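Local coordinates for UPF0311 protein CA_C3321 (Clostridium acetobutylicum ATCC 824, PDB 3G7G) that is of unknown function but belongs to the UPF0311 (DUF3237) family and folds into an eight-stranded antiparallel beta-barrel, at residues Asp22-Ile27 with Arg35-Pro40; Arg95-Glu100 with Asn114-Arg119; Phe15-Thr20 with Tyr77-Asp82. All coordinates share one frame; numbering follows the deposited sequence.

Contact 1: residues Asp22-Ile27 with Arg35-Pro40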
loop_
_atom_site.group_PDB
_atom_site.type_symbol
_atom_site.label_atom_id
_atom_site.label_comp_id
_atom_site.label_asym_id
_atom_site.label_seq_id
_atom_site.Cartn_x
_atom_site.Cartn_y
_atom_site.Cartn_z
ATOM N N ASP A 22 -22.723 -10.107 6.102
ATOM C CA ASP A 22 -23.472 -10.997 5.225
ATOM C C ASP A 22 -22.645 -12.260 4.905
ATOM O O ASP A 22 -21.514 -12.449 5.393
ATOM C CB ASP A 22 -23.866 -10.248 3.950
ATOM C CG ASP A 22 -25.235 -10.649 3.415
ATOM O OD1 ASP A 22 -25.594 -11.847 3.478
ATOM O OD2 ASP A 22 -25.952 -9.755 2.916
ATOM N N LYS A 23 -23.226 -13.147 4.104
ATOM C CA LYS A 23 -22.510 -14.313 3.627
ATOM C C LYS A 23 -21.401 -13.871 2.672
ATOM O O LYS A 23 -21.574 -12.888 1.964
ATOM C CB LYS A 23 -23.470 -15.278 2.910
ATOM C CG LYS A 23 -23.965 -14.828 1.520
ATOM C CD LYS A 23 -24.950 -15.875 0.846
ATOM C CE LYS A 23 -24.404 -17.311 0.862
ATOM N NZ LYS A 23 -25.100 -18.244 -0.101
ATOM N N PRO A 24 -20.272 -14.604 2.651
ATOM C CA PRO A 24 -19.161 -14.283 1.771
ATOM C C PRO A 24 -19.577 -14.259 0.321
ATOM O O PRO A 24 -20.438 -15.046 -0.059
ATOM C CB PRO A 24 -18.222 -15.457 1.959
ATOM C CG PRO A 24 -18.541 -15.984 3.313
ATOM C CD PRO A 24 -19.989 -15.789 3.476
ATOM N N ILE A 25 -18.969 -13.373 -0.467
ATOM C CA ILE A 25 -19.066 -13.428 -1.909
ATOM C C ILE A 25 -17.797 -14.100 -2.371
ATOM O O ILE A 25 -16.744 -13.474 -2.448
ATOM C CB ILE A 25 -19.211 -12.039 -2.556
ATOM C CG1 ILE A 25 -20.449 -11.343 -2.027
ATOM C CG2 ILE A 25 -19.319 -12.177 -4.080
ATOM C CD1 ILE A 25 -20.471 -9.851 -2.258
ATOM N N LEU A 26 -17.895 -15.398 -2.624
ATOM C CA LEU A 26 -16.786 -16.163 -3.150
ATOM C C LEU A 26 -16.425 -15.741 -4.576
ATOM O O LEU A 26 -17.226 -15.850 -5.497
ATOM C CB LEU A 26 -17.078 -17.667 -3.081
ATOM C CG LEU A 26 -15.843 -18.572 -3.371
ATOM C CD1 LEU A 26 -14.581 -18.137 -2.613
ATOM C CD2 LEU A 26 -16.166 -20.072 -3.072
ATOM N N ILE A 27 -15.206 -15.249 -4.751
ATOM C CA ILE A 27 -14.701 -14.874 -6.068
ATOM C C ILE A 27 -14.005 -16.067 -6.709
ATOM O O ILE A 27 -14.346 -16.498 -7.811
ATOM C CB ILE A 27 -13.706 -13.678 -5.976
ATOM C CG1 ILE A 27 -14.297 -12.518 -5.145
ATOM C CG2 ILE A 27 -13.237 -13.238 -7.355
ATOM C CD1 ILE A 27 -15.735 -12.115 -5.496
ATOM N N ARG A 35 -7.926 -18.612 -1.653
ATOM C CA ARG A 35 -9.349 -18.363 -1.795
ATOM C C ARG A 35 -9.687 -16.892 -1.467
ATOM O O ARG A 35 -9.527 -16.456 -0.315
ATOM C CB ARG A 35 -10.092 -19.264 -0.797
ATOM C CG ARG A 35 -11.630 -19.231 -0.879
ATOM C CD ARG A 35 -12.248 -20.142 0.200
ATOM N NE ARG A 35 -13.659 -20.412 -0.072
ATOM C CZ ARG A 35 -14.209 -21.557 -0.528
ATOM N NH1 ARG A 35 -13.500 -22.665 -0.787
ATOM N NH2 ARG A 35 -15.532 -21.578 -0.745
ATOM N N ARG A 36 -10.173 -16.163 -2.469
ATOM C CA ARG A 36 -10.569 -14.767 -2.356
ATOM C C ARG A 36 -12.074 -14.663 -2.194
ATOM O O ARG A 36 -12.831 -15.209 -3.016
ATOM C CB ARG A 36 -10.148 -14.004 -3.620
ATOM C CG ARG A 36 -10.664 -12.518 -3.814
ATOM C CD ARG A 36 -10.050 -11.559 -2.835
ATOM N NE ARG A 36 -8.603 -11.547 -3.046
ATOM C CZ ARG A 36 -7.728 -10.841 -2.335
ATOM N NH1 ARG A 36 -8.112 -10.116 -1.308
ATOM N NH2 ARG A 36 -6.439 -10.886 -2.636
ATOM N N GLN A 37 -12.505 -13.916 -1.179
ATOM C CA GLN A 37 -13.906 -13.596 -1.011
ATOM C C GLN A 37 -14.077 -12.174 -0.501
ATOM O O GLN A 37 -13.204 -11.660 0.188
ATOM C CB GLN A 37 -14.560 -14.561 -0.005
ATOM C CG GLN A 37 -13.631 -14.920 1.104
ATOM C CD GLN A 37 -14.222 -15.841 2.128
ATOM O OE1 GLN A 37 -15.019 -16.715 1.805
ATOM N NE2 GLN A 37 -13.816 -15.653 3.392
ATOM N N LEU A 38 -15.231 -11.583 -0.814
ATOM C CA LEU A 38 -15.634 -10.260 -0.316
ATOM C C LEU A 38 -16.769 -10.426 0.696
ATOM O O LEU A 38 -17.790 -11.054 0.393
ATOM C CB LEU A 38 -16.106 -9.391 -1.464
ATOM C CG LEU A 38 -15.135 -9.256 -2.630
ATOM C CD1 LEU A 38 -15.776 -8.511 -3.812
ATOM C CD2 LEU A 38 -13.868 -8.568 -2.134
ATOM N N ILE A 39 -16.571 -9.894 1.899
ATOM C CA ILE A 39 -17.560 -9.980 2.967
ATOM C C ILE A 39 -18.229 -8.621 3.173
ATOM O O ILE A 39 -17.581 -7.677 3.632
ATOM C CB ILE A 39 -16.947 -10.416 4.299
ATOM C CG1 ILE A 39 -16.041 -11.622 4.099
ATOM C CG2 ILE A 39 -18.065 -10.683 5.328
ATOM C CD1 ILE A 39 -16.739 -12.891 4.046
ATOM N N PRO A 40 -19.521 -8.503 2.799
ATOM C CA PRO A 40 -20.256 -7.276 3.087
ATOM C C PRO A 40 -20.484 -7.094 4.575
ATOM O O PRO A 40 -20.665 -8.083 5.284
ATOM C CB PRO A 40 -21.573 -7.449 2.313
ATOM C CG PRO A 40 -21.318 -8.571 1.324
ATOM C CD PRO A 40 -20.335 -9.464 2.028
#
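Ile-25 N donates to Leu-38 O at 2.7 Å, the shortest of the four backbone hydrogen bonds across this part of an antiparallel beta-hairpin formed by strands 11-30 and 34-47, two neighbours in the wall of the barrel. Leu-38 N returns a bond to Ile-25 O at 2.9 Å, so these two residues form a hydrogen-bonded pair, and Leu-26 with Gln-37 is the non-hydrogen-bonded pair beside it. One step further, Ile-27 N reaches Arg-36 O. The pairing is interrupted along Lys-23 and Pro-24, yet Asp-22 N still finds Pro-40 O at 3.0 Å, approaching from above the carbonyl plane, 36° out of it.

The side chains divide between the two faces of the hairpin. Ile-25 and Leu-38 share one face, which is turned to the second subunit: there Leu-38 packs on Pro-57 and Ile-25 on Gly-58 of that subunit. Ile-27 adds its CD1 against Leu-38 CD1 at 4.0 Å, while its CG1 runs alongside the aliphatic part of Arg-36. The guanidinium of Arg-36 is led away by bends at chi2 and chi3, and forms a salt bridge with Glu-125 of the second subunit.

On the face of Leu-26 and Gln-37, the amide of Gln-37 extends beside the Pro-24 ring and lays OE1 against Pro-24 CB, while NE2 is bonded to Gln-63 on strand 53-65. Beside it on the same ring, the delta methyl of Ile-39 is folded back by chi2 of -82°, which brings CD1 to 3.6 Å from Pro-24 CB.

Contact 2: residues Arg95-Glu100 with Asn114-Arg119; sequences RTVPDE and NAYYFR
Thr-96 and Tyr-117 exchange both of their main-chain bonds: Thr-96 N gives to Tyr-117 O and Tyr-117 N gives to Thr-96 O, each at 2.9 Å. Each oxygen also receives a weaker CA-H donor. Arg-95 CA lies 3.1 Å from Tyr-117 O, and Tyr-116 CA lies 3.4 Å from Thr-96 O.

The hydroxyl of Thr-96, placed between the backbone N and the carbonyl carbon (chi1 65°), comes within 3.2 Å of Tyr-117 CB. The phenol of Tyr-117 leads away from Thr-96, and its OH stands between a carbonyl acceptor, Ile-157 O, and an N-H donor, Ile-138 N, both of the third subunit and both hydrogen-bonded to it. Arg-119 lays CG over one face of the Tyr-117 ring and sends NH1 to Phe-118 O, which it meets from above the carbonyl plane.

These residues close the end of an antiparallel ladder between strands 86-96 and 117-126, adjacent staves of the barrel, where the first strand runs out towards helix 102-107. Arg-95 and Phe-118 form its non-hydrogen-bonded pair, with side chains running alongside one another. Arg-95 CD sits over the Phe-118 face, 3.9 Å from the ring centroid. Beyond it a bend at chi3 (71°) keeps the guanidinium above the same ring, a cation-pi contact with CZ 4.8 Å from the centroid and the two planes 75° apart.

Tyr-116 lies across the other flank of Arg-95, its CD1 meeting Arg-95 CG at 3.5 Å, and its OH has a weak hydrogen bond with Arg-145. Val-97 CG1 reaches Tyr-116 CD1 at 3.3 Å, and Pro-98 CD rests against Ala-115 O.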
loop_
_atom_site.group_PDB
_atom_site.type_symbol
_atom_site.label_atom_id
_atom_site.label_comp_id
_atom_site.label_asym_id
_atom_site.label_seq_id
_atom_site.Cartn_x
_atom_site.Cartn_y
_atom_site.Cartn_z
ATOM N N ARG A 95 -5.513 -13.671 10.204
ATOM C CA ARG A 95 -6.251 -14.619 11.024
ATOM C C ARG A 95 -5.713 -16.004 10.705
ATOM O O ARG A 95 -5.772 -16.452 9.562
ATOM C CB ARG A 95 -7.753 -14.533 10.759
ATOM C CG ARG A 95 -8.547 -15.612 11.469
ATOM C CD ARG A 95 -9.989 -15.300 11.467
ATOM N NE ARG A 95 -10.525 -15.453 10.120
ATOM C CZ ARG A 95 -11.476 -14.704 9.574
ATOM N NH1 ARG A 95 -12.016 -13.686 10.234
ATOM N NH2 ARG A 95 -11.889 -14.976 8.348
ATOM N N THR A 96 -5.150 -16.646 11.724
ATOM C CA THR A 96 -4.553 -17.948 11.590
ATOM C C THR A 96 -5.204 -18.871 12.619
ATOM O O THR A 96 -5.829 -18.409 13.567
ATOM C CB THR A 96 -3.034 -17.922 11.875
ATOM O OG1 THR A 96 -2.827 -17.587 13.243
ATOM C CG2 THR A 96 -2.315 -16.935 11.038
ATOM N N VAL A 97 -5.040 -20.170 12.393
ATOM C CA VAL A 97 -5.429 -21.238 13.333
ATOM C C VAL A 97 -4.292 -22.242 13.440
ATOM O O VAL A 97 -3.484 -22.332 12.534
ATOM C CB VAL A 97 -6.711 -22.026 12.889
ATOM C CG1 VAL A 97 -7.942 -21.152 12.990
ATOM C CG2 VAL A 97 -6.567 -22.639 11.472
ATOM N N PRO A 98 -4.228 -23.013 14.541
ATOM C CA PRO A 98 -3.273 -24.141 14.580
ATOM C C PRO A 98 -3.469 -25.181 13.480
ATOM O O PRO A 98 -4.542 -25.261 12.870
ATOM C CB PRO A 98 -3.507 -24.765 15.949
ATOM C CG PRO A 98 -4.122 -23.698 16.757
ATOM C CD PRO A 98 -4.964 -22.887 15.810
ATOM N N ASP A 99 -2.409 -25.946 13.229
ATOM C CA ASP A 99 -2.337 -26.863 12.081
ATOM C C ASP A 99 -3.496 -27.818 12.052
ATOM O O ASP A 99 -4.046 -28.098 10.996
ATOM C CB ASP A 99 -1.039 -27.670 12.111
ATOM C CG ASP A 99 -0.635 -28.156 10.728
ATOM O OD1 ASP A 99 -1.344 -29.059 10.211
ATOM O OD2 ASP A 99 0.378 -27.621 10.155
ATOM N N GLU A 100 -3.882 -28.287 13.231
ATOM C CA GLU A 100 -4.994 -29.229 13.380
ATOM C C GLU A 100 -6.348 -28.685 12.917
ATOM O O GLU A 100 -7.273 -29.452 12.726
ATOM C CB GLU A 100 -5.100 -29.693 14.842
ATOM C CG GLU A 100 -5.760 -28.676 15.763
ATOM C CD GLU A 100 -5.557 -28.978 17.228
ATOM O OE1 GLU A 100 -4.559 -28.496 17.812
ATOM O OE2 GLU A 100 -6.416 -29.679 17.796
ATOM N N ASN A 114 -11.867 -19.720 20.024
ATOM C CA ASN A 114 -10.663 -19.623 20.860
ATOM C C ASN A 114 -9.413 -20.172 20.158
ATOM O O ASN A 114 -8.281 -19.959 20.606
ATOM C CB ASN A 114 -10.863 -20.339 22.196
ATOM C CG ASN A 114 -11.756 -19.552 23.178
ATOM O OD1 ASN A 114 -12.131 -20.090 24.237
ATOM N ND2 ASN A 114 -12.089 -18.283 22.845
ATOM N N ALA A 115 -9.623 -20.872 19.053
ATOM C CA ALA A 115 -8.534 -21.397 18.250
ATOM C C ALA A 115 -7.804 -20.305 17.430
ATOM O O ALA A 115 -6.631 -20.454 17.128
ATOM C CB ALA A 115 -9.054 -22.502 17.334
ATOM N N TYR A 116 -8.485 -19.206 17.115
ATOM C CA TYR A 116 -7.931 -18.187 16.218
ATOM C C TYR A 116 -6.915 -17.216 16.840
ATOM O O TYR A 116 -7.082 -16.770 17.968
ATOM C CB TYR A 116 -9.057 -17.352 15.630
ATOM C CG TYR A 116 -9.970 -18.083 14.668
ATOM C CD1 TYR A 116 -9.578 -18.354 13.373
ATOM C CD2 TYR A 116 -11.257 -18.441 15.052
ATOM C CE1 TYR A 116 -10.433 -18.988 12.474
ATOM C CE2 TYR A 116 -12.126 -19.073 14.175
ATOM C CZ TYR A 116 -11.709 -19.358 12.899
ATOM O OH TYR A 116 -12.578 -20.001 12.053
ATOM N N TYR A 117 -5.850 -16.938 16.093
ATOM C CA TYR A 117 -5.090 -15.703 16.206
ATOM C C TYR A 117 -5.696 -14.733 15.195
ATOM O O TYR A 117 -5.651 -14.988 14.010
ATOM C CB TYR A 117 -3.633 -15.940 15.860
ATOM C CG TYR A 117 -2.773 -14.707 15.939
ATOM C CD1 TYR A 117 -2.216 -14.326 17.142
ATOM C CD2 TYR A 117 -2.524 -13.910 14.807
ATOM C CE1 TYR A 117 -1.453 -13.196 17.232
ATOM C CE2 TYR A 117 -1.768 -12.781 14.890
ATOM C CZ TYR A 117 -1.209 -12.441 16.111
ATOM O OH TYR A 117 -0.426 -11.312 16.256
ATOM N N PHE A 118 -6.241 -13.621 15.661
ATOM C CA PHE A 118 -6.979 -12.711 14.803
ATOM C C PHE A 118 -6.629 -11.262 15.222
ATOM O O PHE A 118 -7.162 -10.750 16.184
ATOM C CB PHE A 118 -8.471 -13.078 14.933
ATOM C CG PHE A 118 -9.383 -12.387 13.969
ATOM C CD1 PHE A 118 -10.762 -12.522 14.120
ATOM C CD2 PHE A 118 -8.896 -11.598 12.917
ATOM C CE1 PHE A 118 -11.647 -11.877 13.252
ATOM C CE2 PHE A 118 -9.775 -10.936 12.067
ATOM C CZ PHE A 118 -11.159 -11.093 12.231
ATOM N N ARG A 119 -5.657 -10.666 14.525
ATOM C CA ARG A 119 -5.129 -9.353 14.861
ATOM C C ARG A 119 -4.962 -8.519 13.624
ATOM O O ARG A 119 -4.618 -9.040 12.564
ATOM C CB ARG A 119 -3.768 -9.501 15.534
ATOM C CG ARG A 119 -3.790 -10.358 16.798
ATOM C CD ARG A 119 -4.543 -9.654 17.836
ATOM N NE ARG A 119 -4.432 -10.258 19.150
ATOM C CZ ARG A 119 -5.374 -10.986 19.716
ATOM N NH1 ARG A 119 -6.501 -11.255 19.067
ATOM N NH2 ARG A 119 -5.185 -11.458 20.938
#

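Contact 3: residues Phe15-Thr20 with Tyr77-Asp82; sequences FSITIT and YAIRLD
Ile-17 and Ile-79 meet inside the beta-barrel, where strands 11-30 and 71-81, which are not neighbours in the sheet, face each other; the axes of their segments 15-20 and 77-81 come no nearer than 11.1 Å. The interaction is wholly by side chains, without a hydrogen bond across it. Its closest part centres on Ile-17 CD1. With CG1 anti to the carbonyl carbon and chi2 fully extended (-180°), this methyl is carried into the interior, where it lies 4.1 Å from Ile-79 CG2 and also comes to the edge of the Tyr-77 ring, near its plane.

Around this point the packing is looser. Phe-15 CE1 only reaches Ile-79 CD1 at 4.4 Å; the Phe-15 ring is also stacked with Phe-51 and Phe-154, and Ile-79 leans on Val-46. All five touching residues are buried. The intervening Ser-16, Thr-18 and Thr-20 turn to the other side of their strand, are partly exposed, and take no part; Thr-20 OG1 is bonded there to Asn-149. Ala-78 likewise faces outwards, against Ile-27 of the second subunit. Two residues further along its strand from Ile-17, Ile-19 CD1 approaches the phenol end of Tyr-77 obliquely, 4.3 Å from CZ.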
loop_
_atom_site.group_PDB
_atom_site.type_symbol
_atom_site.label_atom_id
_atom_site.label_comp_id
_atom_site.label_asym_id
_atom_site.label_seq_id
_atom_site.Cartn_x
_atom_site.Cartn_y
_atom_site.Cartn_z
ATOM N N PHE A 15 -12.242 1.907 21.782
ATOM C CA PHE A 15 -13.629 1.560 21.539
ATOM C C PHE A 15 -13.676 0.154 20.968
ATOM O O PHE A 15 -12.644 -0.451 20.689
ATOM C CB PHE A 15 -14.302 2.547 20.577
ATOM C CG PHE A 15 -13.642 2.608 19.202
ATOM C CD1 PHE A 15 -14.160 1.898 18.138
ATOM C CD2 PHE A 15 -12.527 3.392 18.994
ATOM C CE1 PHE A 15 -13.574 1.953 16.889
ATOM C CE2 PHE A 15 -11.921 3.458 17.738
ATOM C CZ PHE A 15 -12.456 2.740 16.685
ATOM N N SER A 16 -14.882 -0.364 20.837
ATOM C CA SER A 16 -15.150 -1.649 20.213
ATOM C C SER A 16 -16.147 -1.448 19.113
ATOM O O SER A 16 -16.932 -0.492 19.132
ATOM C CB SER A 16 -15.797 -2.592 21.217
ATOM O OG SER A 16 -14.957 -2.757 22.338
ATOM N N ILE A 17 -16.166 -2.381 18.179
ATOM C CA ILE A 17 -17.253 -2.440 17.206
ATOM C C ILE A 17 -17.735 -3.876 17.159
ATOM O O ILE A 17 -16.923 -4.784 17.069
ATOM C CB ILE A 17 -16.820 -1.972 15.802
ATOM C CG1 ILE A 17 -16.104 -0.627 15.882
ATOM C CG2 ILE A 17 -18.031 -1.847 14.884
ATOM C CD1 ILE A 17 -15.641 -0.073 14.541
ATOM N N THR A 18 -19.050 -4.082 17.269
ATOM C CA THR A 18 -19.628 -5.388 16.975
ATOM C C THR A 18 -20.291 -5.293 15.613
ATOM O O THR A 18 -21.187 -4.485 15.421
ATOM C CB THR A 18 -20.622 -5.823 18.039
ATOM O OG1 THR A 18 -19.964 -5.812 19.299
ATOM C CG2 THR A 18 -21.130 -7.232 17.764
ATOM N N ILE A 19 -19.829 -6.113 14.680
ATOM C CA ILE A 19 -20.244 -6.060 13.295
ATOM C C ILE A 19 -21.029 -7.303 12.884
ATOM O O ILE A 19 -20.606 -8.415 13.154
ATOM C CB ILE A 19 -18.992 -5.992 12.363
ATOM C CG1 ILE A 19 -18.282 -4.654 12.512
ATOM C CG2 ILE A 19 -19.383 -6.163 10.930
ATOM C CD1 ILE A 19 -16.903 -4.618 11.873
ATOM N N THR A 20 -22.135 -7.091 12.182
ATOM C CA THR A 20 -22.867 -8.141 11.511
ATOM C C THR A 20 -22.427 -8.134 10.052
ATOM O O THR A 20 -22.440 -7.107 9.389
ATOM C CB THR A 20 -24.397 -7.899 11.606
ATOM O OG1 THR A 20 -24.784 -7.776 12.984
ATOM C CG2 THR A 20 -25.193 -9.020 10.978
ATOM N N TYR A 77 -14.444 0.458 5.539
ATOM C CA TYR A 77 -15.757 0.870 5.985
ATOM C C TYR A 77 -15.639 2.143 6.821
ATOM O O TYR A 77 -14.540 2.657 7.022
ATOM C CB TYR A 77 -16.411 -0.262 6.771
ATOM C CG TYR A 77 -15.662 -0.721 7.996
ATOM C CD1 TYR A 77 -15.998 -0.258 9.261
ATOM C CD2 TYR A 77 -14.654 -1.660 7.899
ATOM C CE1 TYR A 77 -15.313 -0.704 10.382
ATOM C CE2 TYR A 77 -13.951 -2.082 9.009
ATOM C CZ TYR A 77 -14.288 -1.616 10.250
ATOM O OH TYR A 77 -13.588 -2.074 11.360
ATOM N N ALA A 78 -16.766 2.647 7.334
ATOM C CA ALA A 78 -16.824 3.945 7.984
ATOM C C ALA A 78 -17.834 3.877 9.100
ATOM O O ALA A 78 -18.755 3.044 9.099
ATOM C CB ALA A 78 -17.228 5.030 7.000
ATOM N N ILE A 79 -17.626 4.734 10.070
ATOM C CA ILE A 79 -18.533 4.807 11.188
ATOM C C ILE A 79 -18.961 6.245 11.308
ATOM O O ILE A 79 -18.272 7.149 10.852
ATOM C CB ILE A 79 -17.922 4.280 12.496
ATOM C CG1 ILE A 79 -16.652 4.995 12.907
ATOM C CG2 ILE A 79 -17.518 2.820 12.369
ATOM C CD1 ILE A 79 -16.067 4.379 14.166
ATOM N N ARG A 80 -20.132 6.434 11.895
ATOM C CA ARG A 80 -20.668 7.717 12.205
ATOM C C ARG A 80 -20.924 7.735 13.683
ATOM O O ARG A 80 -21.664 6.898 14.183
ATOM C CB ARG A 80 -21.978 7.899 11.496
ATOM C CG ARG A 80 -22.684 9.195 11.877
ATOM C CD ARG A 80 -23.125 9.901 10.662
ATOM N NE ARG A 80 -22.155 10.920 10.363
ATOM C CZ ARG A 80 -21.676 11.192 9.165
ATOM N NH1 ARG A 80 -22.003 10.469 8.093
ATOM N NH2 ARG A 80 -20.803 12.163 9.060
ATOM N N LEU A 81 -20.329 8.702 14.368
ATOM C CA LEU A 81 -20.551 8.871 15.774
ATOM C C LEU A 81 -21.797 9.706 16.056
ATOM O O LEU A 81 -22.284 10.441 15.204
ATOM C CB LEU A 81 -19.336 9.505 16.431
ATOM C CG LEU A 81 -18.034 8.727 16.329
ATOM C CD1 LEU A 81 -17.031 9.310 17.332
ATOM C CD2 LEU A 81 -18.291 7.262 16.614
ATOM N N ASP A 82 -22.263 9.598 17.287
ATOM C CA ASP A 82 -23.479 10.228 17.720
ATOM C C ASP A 82 -23.378 11.765 17.777
ATOM O O ASP A 82 -24.386 12.419 17.785
ATOM C CB ASP A 82 -23.896 9.666 19.085
ATOM C CG ASP A 82 -22.857 9.917 20.161
ATOM O OD1 ASP A 82 -21.716 10.343 19.798
ATOM O OD2 ASP A 82 -23.178 9.672 21.355
#

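Overall arrangement
The three contacts sample one closed antiparallel sheet in two ways: contacts 1 and 2 join neighbouring strands within its wall, whereas contact 3 spans the interior. Contact 1 is nested inside the loop that contact 3 closes, and the two share strand 11-30, with centres about 20 Å apart. Contact 2 follows later in the chain; its centre is about 19 Å from that of contact 1 and about 24 Å from that of contact 3, on opposite sides of the chain's centre from the latter. The assembly ties them further: Ile-27 of contact 1 packs on Ala-78 of the second subunit, and Ala-78 of contact 3 on that subunit's Ile-27, whereas contact 2 meets the third subunit.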